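Local coordinates for protein methylocystis parvus OBBP MbnE (Methylocystis parvus OBBP, PDB 5ICQ) that probably binds methanobactin in the periplasm as a family 5 extracellular solute-binding protein, serving the transport of this copper-binding peptide, at residues F74-P79 and S214-A219; F137-P142 and P204-D209; R339-M344 and D423-A428; S445-V450 and E472-L477; E508-W513 and M537-L542. One frame throughout, in Å; residues are numbered along the deposited sequence.

Contact 1. Residues F74-P79 and S214-A219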
# COMPACT_ATOMS: atom_id res chain seq x y z
N PHE A 74 2.95 4.42 -20.82
CA PHE A 74 3.27 5.66 -20.13
C PHE A 74 3.38 6.77 -21.16
O PHE A 74 3.69 6.53 -22.33
CB PHE A 74 4.58 5.55 -19.32
CG PHE A 74 5.82 5.55 -20.18
CD1 PHE A 74 6.24 4.38 -20.80
CD2 PHE A 74 6.56 6.71 -20.36
CE1 PHE A 74 7.38 4.37 -21.59
CE2 PHE A 74 7.70 6.70 -21.16
CZ PHE A 74 8.11 5.53 -21.77
N ASP A 75 3.16 8.01 -20.70
CA ASP A 75 3.35 9.16 -21.59
C ASP A 75 4.00 10.35 -20.89
O ASP A 75 3.96 11.46 -21.43
CB ASP A 75 2.02 9.60 -22.19
CG ASP A 75 0.98 9.91 -21.14
OD1 ASP A 75 1.33 9.92 -19.95
OD2 ASP A 75 -0.19 10.16 -21.51
N SER A 76 4.60 10.16 -19.71
CA SER A 76 5.17 11.27 -18.96
C SER A 76 6.32 10.75 -18.11
O SER A 76 6.32 9.60 -17.66
CB SER A 76 4.13 11.93 -18.06
OG SER A 76 4.69 13.04 -17.37
N LEU A 77 7.31 11.63 -17.89
CA LEU A 77 8.40 11.33 -16.98
C LEU A 77 8.30 12.15 -15.69
O LEU A 77 9.30 12.34 -14.99
CB LEU A 77 9.75 11.57 -17.67
CG LEU A 77 9.95 10.71 -18.91
CD1 LEU A 77 11.31 10.95 -19.55
CD2 LEU A 77 9.77 9.23 -18.57
N ASN A 78 7.09 12.64 -15.37
CA ASN A 78 6.86 13.40 -14.14
C ASN A 78 5.96 12.59 -13.23
O ASN A 78 4.74 12.52 -13.45
CB ASN A 78 6.23 14.77 -14.45
CG ASN A 78 6.07 15.64 -13.20
OD1 ASN A 78 6.34 15.21 -12.08
ND2 ASN A 78 5.63 16.89 -13.40
N PRO A 79 6.51 11.95 -12.19
CA PRO A 79 5.68 11.16 -11.28
C PRO A 79 4.98 11.96 -10.20
O PRO A 79 4.30 11.36 -9.37
CB PRO A 79 6.69 10.17 -10.67
CG PRO A 79 7.99 10.91 -10.70
CD PRO A 79 7.95 11.80 -11.92
N SER A 214 2.45 20.72 -14.79
CA SER A 214 1.17 20.03 -14.87
C SER A 214 0.94 19.32 -16.20
O SER A 214 -0.09 18.65 -16.35
CB SER A 214 0.03 21.03 -14.64
OG SER A 214 0.18 22.15 -15.50
N ASP A 215 1.85 19.44 -17.16
CA ASP A 215 1.72 18.78 -18.45
C ASP A 215 2.35 17.39 -18.39
O ASP A 215 3.16 17.09 -17.51
CB ASP A 215 2.40 19.63 -19.54
CG ASP A 215 2.04 19.20 -20.97
OD1 ASP A 215 1.02 18.51 -21.18
OD2 ASP A 215 2.80 19.56 -21.90
N ALA A 216 1.95 16.53 -19.32
CA ALA A 216 2.66 15.28 -19.57
C ALA A 216 3.91 15.59 -20.39
O ALA A 216 3.80 16.14 -21.49
CB ALA A 216 1.76 14.28 -20.29
N THR A 217 5.08 15.27 -19.85
CA THR A 217 6.35 15.68 -20.44
C THR A 217 7.23 14.47 -20.68
O THR A 217 7.35 13.60 -19.82
CB THR A 217 7.07 16.68 -19.52
OG1 THR A 217 7.21 16.10 -18.22
CG2 THR A 217 6.28 17.97 -19.40
N LEU A 218 7.87 14.42 -21.85
CA LEU A 218 8.85 13.38 -22.15
C LEU A 218 10.27 13.91 -22.18
O LEU A 218 11.19 13.14 -22.48
CB LEU A 218 8.51 12.70 -23.48
CG LEU A 218 7.14 12.03 -23.49
CD1 LEU A 218 6.72 11.70 -24.91
CD2 LEU A 218 7.15 10.78 -22.61
N ALA A 219 10.48 15.20 -21.91
CA ALA A 219 11.84 15.70 -21.77
C ALA A 219 12.54 14.97 -20.64
O ALA A 219 11.92 14.63 -19.63
CB ALA A 219 11.83 17.21 -21.51
O HOH W 1 5.56 17.65 -16.25
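The ring of F74 is met obliquely by L218, whose CD2 methyl stands 4.4 Å from F74 CE2; the ring of Y267 also leans on it, with the planes about 45° apart, and A88 touches it too. A phenyl group suits this buried place beside L218, Y267 and A88. The other flat group, the amide of N78, is held at both ends. Its ND2 gives a hydrogen to a water 3.0 Å away, which also bonds to D215 O and T217 OG1, while OD1 accepts from the backbone N of F80. With CG anti to the backbone N (chi1 -175°), the amide extends to the water that joins it to the other loop. The contact ties the loop that follows strand 65-71 to the loop that precedes strand 227-233, and these two strands form the outer edges of one four-stranded mixed sheet. The firm direct bond runs from L77 N to T217 O (2.8 Å), almost in line with the carbonyl (C=O...N angle 174°), and S76 CA adds a CH...O contact of 3.3 Å to T217 O. S76 forms an ST turn, its OG accepting from N78 N at 3.1 Å, and a small hydroxyl can also take a weak bond from T217 N, 3.4 Å from S76 OG. Beside them L218 CD2 packs 3.5 Å from D75 O, and L77 CD1 lies 3.7 Å from L218 O.

Contact 2. Residues F137-P142 and P204-D209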
# COMPACT_ATOMS: atom_id res chain seq x y z
N PHE A 137 23.02 17.82 -8.21
CA PHE A 137 22.23 17.22 -9.27
C PHE A 137 23.18 16.61 -10.30
O PHE A 137 24.40 16.79 -10.25
CB PHE A 137 21.29 18.25 -9.91
CG PHE A 137 20.28 18.81 -8.94
CD1 PHE A 137 20.47 20.06 -8.35
CD2 PHE A 137 19.15 18.08 -8.60
CE1 PHE A 137 19.53 20.57 -7.46
CE2 PHE A 137 18.22 18.58 -7.71
CZ PHE A 137 18.41 19.81 -7.13
N SER A 138 22.61 15.88 -11.25
CA SER A 138 23.45 15.12 -12.17
C SER A 138 24.16 15.99 -13.19
O SER A 138 25.02 15.48 -13.91
CB SER A 138 22.62 14.03 -12.87
OG SER A 138 21.73 14.59 -13.81
N ASP A 139 23.82 17.28 -13.28
CA ASP A 139 24.61 18.21 -14.08
C ASP A 139 25.74 18.84 -13.28
O ASP A 139 26.47 19.67 -13.81
CB ASP A 139 23.72 19.31 -14.68
CG ASP A 139 22.93 20.10 -13.63
OD1 ASP A 139 23.13 19.90 -12.41
OD2 ASP A 139 22.09 20.92 -14.05
N GLY A 140 25.92 18.43 -12.02
CA GLY A 140 26.95 18.96 -11.15
C GLY A 140 26.53 20.12 -10.27
O GLY A 140 27.28 20.49 -9.37
N LYS A 141 25.35 20.71 -10.51
CA LYS A 141 24.92 21.86 -9.71
C LYS A 141 24.66 21.44 -8.26
O LYS A 141 23.91 20.49 -8.02
CB LYS A 141 23.64 22.47 -10.30
CG LYS A 141 23.35 23.89 -9.81
CD LYS A 141 24.13 24.92 -10.65
CE LYS A 141 24.08 26.32 -10.06
NZ LYS A 141 22.81 27.04 -10.33
N PRO A 142 25.25 22.13 -7.28
CA PRO A 142 25.01 21.77 -5.88
C PRO A 142 23.54 21.89 -5.50
O PRO A 142 22.84 22.80 -5.95
CB PRO A 142 25.86 22.78 -5.10
CG PRO A 142 26.94 23.18 -6.05
CD PRO A 142 26.30 23.16 -7.42
N PRO A 204 15.31 20.42 -9.00
CA PRO A 204 16.27 21.50 -9.29
C PRO A 204 15.59 22.80 -9.73
O PRO A 204 15.06 22.90 -10.83
CB PRO A 204 17.13 20.90 -10.41
CG PRO A 204 16.17 19.98 -11.14
CD PRO A 204 15.24 19.41 -10.08
N LYS A 205 15.67 23.81 -8.86
CA LYS A 205 15.13 25.12 -9.23
C LYS A 205 15.70 25.62 -10.55
O LYS A 205 14.97 26.18 -11.37
CB LYS A 205 15.40 26.14 -8.13
CG LYS A 205 14.78 27.50 -8.46
CD LYS A 205 14.89 28.49 -7.31
CE LYS A 205 14.05 29.74 -7.59
NZ LYS A 205 14.24 30.75 -6.52
N HIS A 206 17.00 25.42 -10.78
CA HIS A 206 17.64 25.94 -11.99
C HIS A 206 17.25 25.20 -13.26
O HIS A 206 17.60 25.66 -14.36
CB HIS A 206 19.16 25.90 -11.82
CG HIS A 206 19.74 24.52 -11.94
ND1 HIS A 206 19.68 23.60 -10.91
CD2 HIS A 206 20.38 23.90 -12.96
CE1 HIS A 206 20.26 22.47 -11.30
NE2 HIS A 206 20.69 22.63 -12.53
N ALA A 207 16.52 24.08 -13.17
CA ALA A 207 16.30 23.25 -14.35
C ALA A 207 14.88 22.73 -14.50
O ALA A 207 14.64 21.88 -15.37
CB ALA A 207 17.27 22.07 -14.34
N LEU A 208 13.92 23.18 -13.70
CA LEU A 208 12.54 22.71 -13.79
C LEU A 208 11.66 23.89 -14.16
O LEU A 208 11.64 24.90 -13.45
CB LEU A 208 12.07 22.08 -12.47
CG LEU A 208 10.71 21.37 -12.45
CD1 LEU A 208 10.63 20.38 -11.29
CD2 LEU A 208 9.54 22.34 -12.34
N ASP A 209 10.93 23.75 -15.27
CA ASP A 209 9.98 24.77 -15.73
C ASP A 209 8.68 24.59 -14.96
O ASP A 209 7.96 23.61 -15.18
CB ASP A 209 9.77 24.62 -17.23
CG ASP A 209 8.88 25.72 -17.82
OD1 ASP A 209 8.11 26.35 -17.08
OD2 ASP A 209 8.96 25.93 -19.05
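F137 and P204 make the tight, buried half of this contact. The proline lays its CB over one face of the phenyl ring, 3.6 Å from the centroid of F137 and only 9° off the ring normal, a well-centred CH-pi contact. P204 CA is also close, 3.5 Å from F137 CZ. A proline, rigid and apolar, suits this place against the aromatic face, and D147 of helix 145-158 touches the same phenylalanine. The outer half is exposed and centres on H206. One face of its imidazole carries K141 CG in a second CH-pi contact, 3.9 Å from the centroid of the H206 ring, and A207 CB lies over the opposite face. At the edge F137 CD1 approaches H206 CE1 to 3.8 Å, which links the two halves, although the aromatic planes meet obliquely and do not stack. H206 CG sits between its backbone N and carbonyl carbon (chi1 74°), swinging the ring across to the aspartate. There NE2 donates to D139 OD2 at 2.7 Å, nearly straight at 174°, in the imidazole plane and onto the syn lone pair. The second oxygen is used within its own loop: D139 OD1 accepts from K141 N at 3.0 Å, an Asx turn that overlaps the end of the type I turn F137-G140, where glycine suits the positive phi. The strong histidine-carboxylate bond would probably favour a protonated imidazole, whereas K141 NZ, 4.7 Å from H206 ND1, would push weakly the other way.

Contact 3. Residues R339-M344 and D423-A428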
# COMPACT_ATOMS: atom_id res chain seq x y z
N ARG A 339 -25.24 -7.75 9.03
CA ARG A 339 -24.01 -7.80 8.25
C ARG A 339 -23.16 -9.00 8.65
O ARG A 339 -22.60 -9.68 7.78
CB ARG A 339 -23.21 -6.50 8.40
CG ARG A 339 -24.03 -5.27 7.98
CD ARG A 339 -23.20 -4.00 7.83
NE ARG A 339 -22.57 -3.56 9.09
CZ ARG A 339 -23.03 -2.59 9.87
NH1 ARG A 339 -24.19 -1.98 9.57
NH2 ARG A 339 -22.36 -2.25 10.96
N GLU A 340 -23.03 -9.25 9.96
CA GLU A 340 -22.29 -10.43 10.40
C GLU A 340 -22.91 -11.71 9.86
O GLU A 340 -22.20 -12.60 9.37
CB GLU A 340 -22.22 -10.49 11.93
CG GLU A 340 -21.56 -11.80 12.42
CD GLU A 340 -21.24 -11.83 13.90
OE1 GLU A 340 -21.71 -10.96 14.66
OE2 GLU A 340 -20.49 -12.75 14.32
N ALA A 341 -24.24 -11.83 9.94
CA ALA A 341 -24.91 -13.03 9.44
C ALA A 341 -24.68 -13.23 7.95
O ALA A 341 -24.43 -14.36 7.50
CB ALA A 341 -26.41 -12.95 9.74
N PHE A 342 -24.80 -12.17 7.15
CA PHE A 342 -24.57 -12.31 5.72
C PHE A 342 -23.14 -12.74 5.45
O PHE A 342 -22.88 -13.54 4.54
CB PHE A 342 -24.87 -11.01 4.98
CG PHE A 342 -26.32 -10.80 4.66
CD1 PHE A 342 -27.32 -11.35 5.45
CD2 PHE A 342 -26.69 -10.05 3.54
CE1 PHE A 342 -28.66 -11.13 5.15
CE2 PHE A 342 -28.02 -9.83 3.23
CZ PHE A 342 -29.02 -10.38 4.04
N GLY A 343 -22.20 -12.24 6.24
CA GLY A 343 -20.80 -12.61 6.07
C GLY A 343 -20.56 -14.09 6.28
O GLY A 343 -19.66 -14.67 5.66
N MET A 344 -21.35 -14.72 7.15
CA MET A 344 -21.21 -16.15 7.41
C MET A 344 -21.47 -16.99 6.18
O MET A 344 -21.06 -18.16 6.13
CB MET A 344 -22.19 -16.60 8.49
CG MET A 344 -21.89 -16.08 9.86
SD MET A 344 -23.18 -16.63 10.99
CE MET A 344 -22.57 -15.88 12.50
N ASP A 423 -30.19 -17.61 12.93
CA ASP A 423 -30.40 -17.25 14.33
C ASP A 423 -30.01 -15.80 14.58
O ASP A 423 -30.72 -15.08 15.29
CB ASP A 423 -29.61 -18.19 15.25
CG ASP A 423 -30.13 -19.62 15.24
OD1 ASP A 423 -31.22 -19.86 14.68
OD2 ASP A 423 -29.43 -20.50 15.78
N LEU A 424 -28.88 -15.36 14.03
CA LEU A 424 -28.50 -13.96 14.15
C LEU A 424 -29.52 -13.05 13.49
O LEU A 424 -29.88 -12.00 14.04
CB LEU A 424 -27.12 -13.72 13.52
CG LEU A 424 -25.92 -13.41 14.39
CD1 LEU A 424 -24.73 -13.08 13.51
CD2 LEU A 424 -26.23 -12.27 15.36
N LEU A 425 -29.95 -13.41 12.28
CA LEU A 425 -30.95 -12.60 11.58
C LEU A 425 -32.23 -12.50 12.38
O LEU A 425 -32.85 -11.43 12.45
CB LEU A 425 -31.20 -13.20 10.19
CG LEU A 425 -29.99 -13.03 9.27
CD1 LEU A 425 -30.02 -13.98 8.07
CD2 LEU A 425 -29.88 -11.55 8.81
N ALA A 426 -32.66 -13.60 13.01
CA ALA A 426 -33.86 -13.56 13.85
C ALA A 426 -33.71 -12.54 14.97
O ALA A 426 -34.65 -11.78 15.26
CB ALA A 426 -34.15 -14.96 14.41
N ALA A 427 -32.53 -12.47 15.59
CA ALA A 427 -32.27 -11.46 16.60
C ALA A 427 -32.32 -10.05 16.02
O ALA A 427 -32.70 -9.10 16.72
CB ALA A 427 -30.91 -11.72 17.25
N ALA A 428 -31.94 -9.88 14.75
CA ALA A 428 -32.06 -8.58 14.12
C ALA A 428 -33.46 -8.32 13.57
O ALA A 428 -33.66 -7.32 12.87
CB ALA A 428 -31.03 -8.42 13.00
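A341 and the leucine pair L424 and L425 fill the interface of two antiparallel helices, 336-343 and 415-427, whose short segments run at 163° with axes 8.9 Å apart at their closest. The methyl of A341 is the centre of the first shell: its CB lies 3.6 Å from L425 CG, and also packs on L424 CB. A small residue suits this position, because it lets the helices come near. L425 then sends CD2 to the phenyl group of F342, 3.9 Å from CE1, the two side chains crossing at about a right angle. Cutting L425 back to an alanine would probably leave a gap against the A341 methyl and take from the F342 ring its contact with this helix. L424 works on the other flank, where its CD1 lies 3.6 Å from E340 CG, resting on the aliphatic stem of the glutamate. No hydrogen bond joins the two segments, and apolar packing carries the contact. Farther out, polar groups and rings hold these side chains in position. E340 OE1 forms a salt bridge with R395, F342 meets F444 edge-to-face, and the carbonyl oxygen of F342 bonds to the hydroxyl of Y462. M344, itself in touch with L424, is backed by M417 and R420 of helix 415-427. Its chain is fully extended (chi2 177°, chi3 180°), which brings CE to 3.7 Å from L424 CD1.

Contact 4. Residues S445-V450 and E472-L477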
# COMPACT_ATOMS: atom_id res chain seq x y z
N SER A 445 -33.79 -8.21 -0.61
CA SER A 445 -33.05 -8.33 -1.86
C SER A 445 -32.13 -7.13 -2.03
O SER A 445 -32.41 -6.03 -1.54
CB SER A 445 -33.99 -8.47 -3.07
OG SER A 445 -34.56 -7.24 -3.43
N PHE A 446 -31.01 -7.35 -2.72
CA PHE A 446 -30.04 -6.29 -2.91
C PHE A 446 -29.19 -6.61 -4.13
O PHE A 446 -29.25 -7.70 -4.70
CB PHE A 446 -29.17 -6.07 -1.66
CG PHE A 446 -28.14 -7.16 -1.39
CD1 PHE A 446 -28.48 -8.31 -0.70
CD2 PHE A 446 -26.81 -6.99 -1.77
CE1 PHE A 446 -27.53 -9.28 -0.41
CE2 PHE A 446 -25.84 -7.97 -1.50
CZ PHE A 446 -26.20 -9.12 -0.81
N GLU A 447 -28.38 -5.64 -4.53
CA GLU A 447 -27.55 -5.75 -5.72
C GLU A 447 -26.09 -5.63 -5.34
O GLU A 447 -25.72 -4.76 -4.55
CB GLU A 447 -27.93 -4.66 -6.71
CG GLU A 447 -26.98 -4.54 -7.90
CD GLU A 447 -27.19 -3.23 -8.64
OE1 GLU A 447 -27.94 -3.21 -9.63
OE2 GLU A 447 -26.61 -2.22 -8.21
N ILE A 448 -25.25 -6.50 -5.91
CA ILE A 448 -23.79 -6.36 -5.83
C ILE A 448 -23.31 -5.76 -7.14
O ILE A 448 -23.43 -6.39 -8.20
CB ILE A 448 -23.08 -7.70 -5.58
CG1 ILE A 448 -23.59 -8.36 -4.29
CG2 ILE A 448 -21.54 -7.48 -5.52
CD1 ILE A 448 -22.99 -9.77 -4.06
N MET A 449 -22.73 -4.56 -7.08
CA MET A 449 -22.19 -3.94 -8.29
C MET A 449 -20.76 -4.41 -8.49
O MET A 449 -19.95 -4.35 -7.57
CB MET A 449 -22.25 -2.41 -8.17
CG MET A 449 -21.59 -1.69 -9.32
SD MET A 449 -21.70 0.12 -9.16
CE MET A 449 -20.52 0.46 -7.85
N VAL A 450 -20.44 -4.89 -9.70
CA VAL A 450 -19.10 -5.38 -10.00
C VAL A 450 -18.57 -4.72 -11.26
O VAL A 450 -19.31 -4.19 -12.09
CB VAL A 450 -19.06 -6.92 -10.15
CG1 VAL A 450 -19.44 -7.61 -8.84
CG2 VAL A 450 -19.97 -7.38 -11.29
N GLU A 472 -32.43 -12.59 -1.99
CA GLU A 472 -32.32 -12.38 -3.43
C GLU A 472 -31.16 -11.42 -3.70
O GLU A 472 -31.15 -10.30 -3.19
CB GLU A 472 -33.63 -11.83 -3.98
CG GLU A 472 -33.55 -11.40 -5.45
CD GLU A 472 -34.87 -10.85 -5.94
OE1 GLU A 472 -35.89 -11.56 -5.82
OE2 GLU A 472 -34.89 -9.70 -6.42
N VAL A 473 -30.18 -11.86 -4.50
CA VAL A 473 -29.00 -11.04 -4.77
C VAL A 473 -28.85 -10.90 -6.28
O VAL A 473 -28.66 -11.90 -6.98
CB VAL A 473 -27.73 -11.66 -4.17
CG1 VAL A 473 -26.54 -10.70 -4.37
CG2 VAL A 473 -27.93 -12.00 -2.68
N ARG A 474 -28.89 -9.67 -6.77
CA ARG A 474 -28.65 -9.41 -8.18
C ARG A 474 -27.20 -8.95 -8.37
O ARG A 474 -26.75 -8.01 -7.71
CB ARG A 474 -29.63 -8.35 -8.69
CG ARG A 474 -31.07 -8.75 -8.42
CD ARG A 474 -32.02 -7.56 -8.34
NE ARG A 474 -32.16 -7.03 -6.98
CZ ARG A 474 -31.93 -5.77 -6.64
NH1 ARG A 474 -31.54 -4.90 -7.56
NH2 ARG A 474 -32.09 -5.37 -5.39
N VAL A 475 -26.48 -9.61 -9.27
CA VAL A 475 -25.09 -9.27 -9.57
C VAL A 475 -25.09 -8.51 -10.88
O VAL A 475 -25.50 -9.05 -11.92
CB VAL A 475 -24.20 -10.52 -9.64
CG1 VAL A 475 -22.75 -10.15 -10.02
CG2 VAL A 475 -24.23 -11.26 -8.31
N ARG A 476 -24.65 -7.25 -10.87
CA ARG A 476 -24.68 -6.44 -12.09
C ARG A 476 -23.30 -5.90 -12.41
O ARG A 476 -22.72 -5.12 -11.64
CB ARG A 476 -25.70 -5.30 -12.00
CG ARG A 476 -27.14 -5.80 -11.81
CD ARG A 476 -27.53 -6.94 -12.78
NE ARG A 476 -28.86 -7.50 -12.46
CZ ARG A 476 -29.19 -8.79 -12.51
NH1 ARG A 476 -28.30 -9.73 -12.85
NH2 ARG A 476 -30.43 -9.15 -12.18
N LEU A 477 -22.79 -6.30 -13.57
CA LEU A 477 -21.53 -5.81 -14.11
C LEU A 477 -21.79 -4.49 -14.81
O LEU A 477 -22.63 -4.43 -15.72
CB LEU A 477 -20.97 -6.85 -15.08
CG LEU A 477 -19.78 -6.46 -15.94
CD1 LEU A 477 -18.59 -6.32 -15.06
CD2 LEU A 477 -19.54 -7.51 -17.02
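F446 and V473 belong to neighbouring parallel strands, 442-450 and 472-477, joined through helix 453-467 as a beta-alpha-beta crossover. Five backbone hydrogen bonds link the segments: F446 N to E472 O, R474 N to F446 O at 2.9 Å, I448 N to R474 O at 2.8 Å, R476 N to I448 O, and V450 N to R476 O. Apolar packing lies on the face toward the helix. V473 CG1 stands over the F446 ring, 4.2 Å from its centroid, and also meets I448 CD1 at 3.7 Å; beta-branched valine and isoleucine suit the extended backbone and fit against A459 and A463. The other face carries the charges, E447, E472, R474 and R476, beside S445 and M449. The R474 chain bends at chi3 (-90°), laying its guanidinium across the neighbouring strand, with NH2 3.3 Å from F446 CA and E447 CB over one face. A leucine in place of R474 would probably uncover that backbone and leave E472, now in a long ion pair (R474 NE to E472 OE2, 3.9 Å), without this mate. E447 OE2 has its salt bridge with R486. Here R474 probably contributes through diffuse attraction as well as flat packing, since E447 OE1 sits well out of its guanidinium plane and no N-H points at it.

Contact 5. Residues E508-W513 and M537-L542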
# COMPACT_ATOMS: atom_id res chain seq x y z
N GLU A 508 -3.93 8.07 6.43
CA GLU A 508 -4.82 7.50 5.42
C GLU A 508 -5.97 6.72 6.04
O GLU A 508 -6.99 6.50 5.37
CB GLU A 508 -4.04 6.61 4.44
CG GLU A 508 -3.77 5.20 4.93
CD GLU A 508 -2.71 5.14 6.01
OE1 GLU A 508 -1.96 6.13 6.18
OE2 GLU A 508 -2.63 4.11 6.72
N GLN A 509 -5.84 6.28 7.30
CA GLN A 509 -6.95 5.59 7.94
C GLN A 509 -8.15 6.51 8.11
O GLN A 509 -9.30 6.05 8.08
CB GLN A 509 -6.53 5.03 9.30
CG GLN A 509 -5.45 3.92 9.22
CD GLN A 509 -5.82 2.79 8.28
OE1 GLN A 509 -6.90 2.19 8.39
NE2 GLN A 509 -4.93 2.49 7.34
N ARG A 510 -7.92 7.81 8.31
CA ARG A 510 -9.04 8.74 8.42
C ARG A 510 -9.84 8.79 7.12
O ARG A 510 -11.07 8.87 7.15
CB ARG A 510 -8.56 10.14 8.79
CG ARG A 510 -7.99 10.22 10.19
CD ARG A 510 -8.28 11.58 10.81
NE ARG A 510 -8.28 11.52 12.26
CZ ARG A 510 -7.37 12.10 13.03
NH1 ARG A 510 -6.38 12.80 12.48
NH2 ARG A 510 -7.45 11.99 14.36
N MET A 511 -9.16 8.79 5.98
CA MET A 511 -9.88 8.86 4.72
C MET A 511 -10.77 7.64 4.53
O MET A 511 -11.89 7.75 4.02
CB MET A 511 -8.91 8.99 3.54
CG MET A 511 -7.77 9.97 3.81
SD MET A 511 -6.68 10.18 2.39
CE MET A 511 -6.04 8.54 2.12
N ARG A 512 -10.29 6.47 4.95
CA ARG A 512 -11.01 5.22 4.72
C ARG A 512 -12.12 4.95 5.73
O ARG A 512 -13.07 4.22 5.41
CB ARG A 512 -10.05 4.04 4.79
CG ARG A 512 -8.89 4.07 3.82
CD ARG A 512 -7.87 3.03 4.23
NE ARG A 512 -6.73 2.97 3.32
CZ ARG A 512 -5.80 2.01 3.35
NH1 ARG A 512 -5.88 1.04 4.24
NH2 ARG A 512 -4.80 2.03 2.48
N TRP A 513 -12.00 5.45 6.96
CA TRP A 513 -12.89 4.98 8.03
C TRP A 513 -13.46 6.05 8.95
O TRP A 513 -14.29 5.70 9.79
CB TRP A 513 -12.15 3.93 8.90
CG TRP A 513 -11.85 2.67 8.14
CD1 TRP A 513 -10.63 2.24 7.69
CD2 TRP A 513 -12.81 1.68 7.72
NE1 TRP A 513 -10.78 1.04 7.01
CE2 TRP A 513 -12.10 0.68 7.02
CE3 TRP A 513 -14.19 1.55 7.87
CZ2 TRP A 513 -12.74 -0.43 6.46
CZ3 TRP A 513 -14.83 0.44 7.32
CH2 TRP A 513 -14.10 -0.53 6.62
N MET A 537 -10.03 5.34 18.12
CA MET A 537 -8.85 4.50 17.93
C MET A 537 -7.92 5.03 16.85
O MET A 537 -6.70 4.84 16.96
CB MET A 537 -9.23 3.05 17.63
CG MET A 537 -9.95 2.37 18.77
SD MET A 537 -9.01 2.37 20.34
CE MET A 537 -7.27 2.10 19.94
N ILE A 538 -8.44 5.68 15.81
CA ILE A 538 -7.56 6.34 14.86
C ILE A 538 -6.75 7.42 15.56
O ILE A 538 -5.53 7.53 15.38
CB ILE A 538 -8.37 6.90 13.67
CG1 ILE A 538 -8.93 5.75 12.83
CG2 ILE A 538 -7.49 7.81 12.81
CD1 ILE A 538 -9.89 6.20 11.75
N SER A 539 -7.41 8.23 16.40
CA SER A 539 -6.68 9.23 17.16
C SER A 539 -5.61 8.58 18.03
O SER A 539 -4.50 9.10 18.15
CB SER A 539 -7.63 10.05 18.03
OG SER A 539 -8.57 10.73 17.23
N ALA A 540 -5.91 7.41 18.61
CA ALA A 540 -4.96 6.77 19.50
C ALA A 540 -3.76 6.22 18.74
O ALA A 540 -2.62 6.30 19.22
CB ALA A 540 -5.64 5.66 20.30
N LEU A 541 -3.98 5.63 17.57
CA LEU A 541 -2.83 5.14 16.82
C LEU A 541 -2.03 6.30 16.22
O LEU A 541 -0.82 6.17 16.02
CB LEU A 541 -3.26 4.15 15.73
CG LEU A 541 -3.96 4.66 14.47
CD1 LEU A 541 -2.95 5.04 13.38
CD2 LEU A 541 -4.93 3.59 13.95
N LEU A 542 -2.68 7.44 15.96
CA LEU A 542 -1.94 8.58 15.41
C LEU A 542 -1.10 9.29 16.46
O LEU A 542 -0.11 9.94 16.11
CB LEU A 542 -2.90 9.58 14.78
CG LEU A 542 -3.53 9.10 13.47
CD1 LEU A 542 -4.51 10.13 12.96
CD2 LEU A 542 -2.44 8.81 12.43
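I538 and R510 lead an antiparallel helix-to-helix contact, in which helix 508-513 lies beside helix 532-543 nearer the centre of the chain than any other contact described. The short segments run at 170°, but the axes stay 10.4 Å apart, a spacing bridged by long side chains. I538 is the apolar wedge, and its two branches divide the work. CD1 reaches the backbone of the facing helix, 3.7 Å from Q509 O, and lies 4.3 Å from W513 CB; CG2 packs on the arginine stem, 3.6 Å from R510 CG. A branched isoleucine suits a place where two neighbours must be met at once. Behind it Y557 of helix 547-563 touches I538, L541 and W513, and its hydroxyl bonds to OE1 of Q509. The other end of that amide gives a hydrogen from NE2 to E508 OE2 at 2.9 Å, so both polar atoms of the buried glutamine have partners and its rotation is fixed. The indole of W513 leads away from helix 532-543 and stacks on Y499. On the exposed flank, R510 starts with CG anti to its carbonyl carbon (chi1 -68°), and the chain then bends at chi2, carrying the guanidinium over to the other helix. At its edge NH2 makes a weak bond to S539 OG (3.3 Å, 130°), an oxygen also hydrogen-bonded to D535 O. Over one face of the guanidinium comes the methyl of L542, with CD1 3.3 Å from R510 NH1.

How the contacts relate
Contacts 1 and 2 lie on the same side of the chain's centre, 18 Å apart between centres, and both pin parts of the long loop between helix 193-198 and strand 227-233. Both are partly exposed and lack regular helix or strand; contact 1 is held by backbone and water bonds, contact 2 by ring packing together with a histidine-carboxylate bond. Contact 3, across the centre from both, is buried and purely apolar. It touches contact 4 through F342 CE2 and F446 CE1, 3.7 Å apart, so helix pair and strand pair share packing; contact 4 alone has regular strand pairing. Contact 5, more central, is a helix pair like contact 3, but adds an arginine at its exposed flank.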